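Local coordinates for core protein VP7 (PDB 1AHS) that forms the surface layer of the orbivirus core as a homotrimer and binds the structural protein VP3, at residues B[64-69]-B[115-120]. Residues are numbered along the deposited sequence; the frame is centred on the assembly and turned at random.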
loop_
_atom_site.group_PDB
_atom_site.type_symbol
_atom_site.label_atom_id
_atom_site.label_comp_id
_atom_site.label_asym_id
_atom_site.label_seq_id
_atom_site.Cartn_x
_atom_site.Cartn_y
_atom_site.Cartn_z
ATOM N N ARG B 64 0.283 2.545 13.963
ATOM C CA ARG B 64 1.464 1.750 14.208
ATOM C C ARG B 64 2.635 2.314 13.456
ATOM O O ARG B 64 2.466 3.053 12.496
ATOM C CB ARG B 64 1.273 0.238 14.005
ATOM C CG ARG B 64 0.679 -0.221 12.758
ATOM C CD ARG B 64 -0.817 -0.415 12.930
ATOM N NE ARG B 64 -1.286 -1.784 12.700
ATOM C CZ ARG B 64 -1.980 -2.160 11.634
ATOM N NH1 ARG B 64 -2.279 -1.279 10.672
ATOM N NH2 ARG B 64 -2.402 -3.403 11.556
ATOM N N PRO B 65 3.821 2.165 14.019
ATOM C CA PRO B 65 5.048 2.660 13.411
ATOM C C PRO B 65 5.469 1.709 12.313
ATOM O O PRO B 65 4.981 0.583 12.272
ATOM C CB PRO B 65 6.025 2.628 14.582
ATOM C CG PRO B 65 5.584 1.438 15.356
ATOM C CD PRO B 65 4.084 1.585 15.347
ATOM N N LEU B 66 6.300 2.169 11.378
ATOM C CA LEU B 66 6.740 1.265 10.339
ATOM C C LEU B 66 8.065 0.759 10.795
ATOM O O LEU B 66 8.987 1.543 11.003
ATOM C CB LEU B 66 6.953 1.953 8.989
ATOM C CG LEU B 66 5.899 2.672 8.151
ATOM C CD1 LEU B 66 6.025 2.262 6.691
ATOM C CD2 LEU B 66 4.528 2.422 8.673
ATOM N N ARG B 67 8.157 -0.537 10.989
ATOM C CA ARG B 67 9.404 -1.130 11.380
ATOM C C ARG B 67 10.512 -0.784 10.324
ATOM O O ARG B 67 11.640 -0.458 10.698
ATOM C CB ARG B 67 9.180 -2.643 11.560
ATOM C CG ARG B 67 10.453 -3.481 11.681
ATOM C CD ARG B 67 11.210 -3.275 12.983
ATOM N NE ARG B 67 11.365 -4.564 13.666
ATOM C CZ ARG B 67 12.492 -5.269 13.694
ATOM N NH1 ARG B 67 13.581 -4.796 13.088
ATOM N NH2 ARG B 67 12.513 -6.467 14.284
ATOM N N ILE B 68 10.238 -0.932 9.020
ATOM C CA ILE B 68 11.228 -0.521 8.017
ATOM C C ILE B 68 10.554 0.382 6.959
ATOM O O ILE B 68 9.374 0.199 6.619
ATOM C CB ILE B 68 12.048 -1.693 7.294
ATOM C CG1 ILE B 68 11.134 -2.548 6.518
ATOM C CG2 ILE B 68 12.855 -2.594 8.227
ATOM C CD1 ILE B 68 11.259 -2.194 5.114
ATOM N N PHE B 69 11.279 1.396 6.498
ATOM C CA PHE B 69 10.788 2.300 5.485
ATOM C C PHE B 69 12.038 2.823 4.766
ATOM O O PHE B 69 13.092 2.269 4.979
ATOM C CB PHE B 69 9.910 3.399 6.121
ATOM C CG PHE B 69 10.642 4.342 7.034
ATOM C CD1 PHE B 69 10.748 4.079 8.378
ATOM C CD2 PHE B 69 11.173 5.517 6.547
ATOM C CE1 PHE B 69 11.375 4.981 9.221
ATOM C CE2 PHE B 69 11.791 6.414 7.378
ATOM C CZ PHE B 69 11.886 6.134 8.720
ATOM N N ARG B 115 14.531 9.227 12.503
ATOM C CA ARG B 115 13.259 9.503 11.863
ATOM C C ARG B 115 12.286 8.357 11.999
ATOM O O ARG B 115 12.698 7.215 12.198
ATOM C CB ARG B 115 13.501 9.818 10.404
ATOM C CG ARG B 115 14.229 11.121 10.237
ATOM C CD ARG B 115 14.735 11.260 8.824
ATOM N NE ARG B 115 15.898 10.422 8.539
ATOM C CZ ARG B 115 16.572 10.453 7.386
ATOM N NH1 ARG B 115 16.195 11.272 6.407
ATOM N NH2 ARG B 115 17.670 9.716 7.239
ATOM N N SER B 116 10.991 8.653 11.910
ATOM C CA SER B 116 9.972 7.610 12.006
ATOM C C SER B 116 8.787 7.925 11.095
ATOM O O SER B 116 8.608 9.083 10.723
ATOM C CB SER B 116 9.461 7.510 13.443
ATOM O OG SER B 116 10.495 7.120 14.342
ATOM N N ILE B 117 8.032 6.903 10.679
ATOM C CA ILE B 117 6.829 7.154 9.885
ATOM C C ILE B 117 5.720 6.418 10.624
ATOM O O ILE B 117 5.930 5.278 11.028
ATOM C CB ILE B 117 6.877 6.598 8.460
ATOM C CG1 ILE B 117 7.926 7.291 7.621
ATOM C CG2 ILE B 117 5.581 6.912 7.738
ATOM C CD1 ILE B 117 7.922 6.780 6.229
ATOM N N LEU B 118 4.591 7.082 10.890
ATOM C CA LEU B 118 3.455 6.440 11.555
ATOM C C LEU B 118 2.330 6.319 10.552
ATOM O O LEU B 118 2.048 7.267 9.797
ATOM C CB LEU B 118 2.938 7.281 12.712
ATOM C CG LEU B 118 3.572 7.219 14.093
ATOM C CD1 LEU B 118 5.073 7.243 14.052
ATOM C CD2 LEU B 118 3.081 8.411 14.846
ATOM N N GLN B 119 1.654 5.175 10.598
ATOM C CA GLN B 119 0.542 4.884 9.725
ATOM C C GLN B 119 -0.760 4.879 10.521
ATOM O O GLN B 119 -0.772 4.332 11.615
ATOM C CB GLN B 119 0.766 3.500 9.119
ATOM C CG GLN B 119 -0.415 2.987 8.372
ATOM C CD GLN B 119 -0.237 1.597 7.816
ATOM O OE1 GLN B 119 0.499 1.407 6.838
ATOM N NE2 GLN B 119 -0.967 0.619 8.387
ATOM N N PHE B 120 -1.844 5.444 9.970
ATOM C CA PHE B 120 -3.171 5.456 10.621
ATOM C C PHE B 120 -4.075 4.775 9.654
ATOM O O PHE B 120 -4.145 5.185 8.535
ATOM C CB PHE B 120 -3.699 6.879 10.799
ATOM C CG PHE B 120 -2.939 7.671 11.795
ATOM C CD1 PHE B 120 -3.267 7.608 13.122
ATOM C CD2 PHE B 120 -1.820 8.390 11.419
ATOM C CE1 PHE B 120 -2.471 8.265 14.065
ATOM C CE2 PHE B 120 -1.015 9.051 12.352
ATOM C CZ PHE B 120 -1.336 8.982 13.670
#
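Phe69 and Ile117 meet with the isoleucine's CG1 branch over one face of the ring, Ile117 CG1 lying 3.9 Å from the Phe69 centroid and shifted toward the rim, a CH-pi contact. Beyond it, CD1 of Ile117 reaches Phe69 CD2 at 3.5 Å. With chi1 at 66°, Phe69 CG lies between the backbone N and the carbonyl carbon, which brings the ring against Ile117. At the ring's edge, and in its plane, lies the carbonyl O of Arg115, 3.7 Å from Phe69 CZ.

The backbones carrying these side chains take in the end of strand 59-65, with the residues that follow it, and the start of strand 116-122, central neighbours in an antiparallel sheet of the beta-sandwich top domain of VP7. Arg64 and Gln119 make the hydrogen-bonded pair: Arg64 N to Gln119 O at 3.1 Å, and Gln119 N to Arg64 O at 3.0 Å, the latter nearly straight. Pro65, which has no N-H to give, falls at the non-hydrogen-bonded position opposite Leu118. One further bond, Leu66 N to Ile117 O at 3.2 Å, follows before the chain turns away and returns at Phe69.

Leu66 touches both Ile117 and Gln119, two residues apart on the same strand: its CG packs on Ile117 CB, and its CD2 lies 3.9 Å from Gln119 CB. Gln119 extends with CG anti to its own N (chi1 171°), running beside Arg64 in the same direction. Their ends, Arg64 NH1 and Gln119 NE2, are both donors and do not bond, and the guanidinium and amide planes are turned 67° apart. The guanidinium is gripped by other groups: NH1 forms a salt bridge with Glu121, and NE bonds to the carbonyl O of Ala7 of the second subunit, tying this strand end into the trimer.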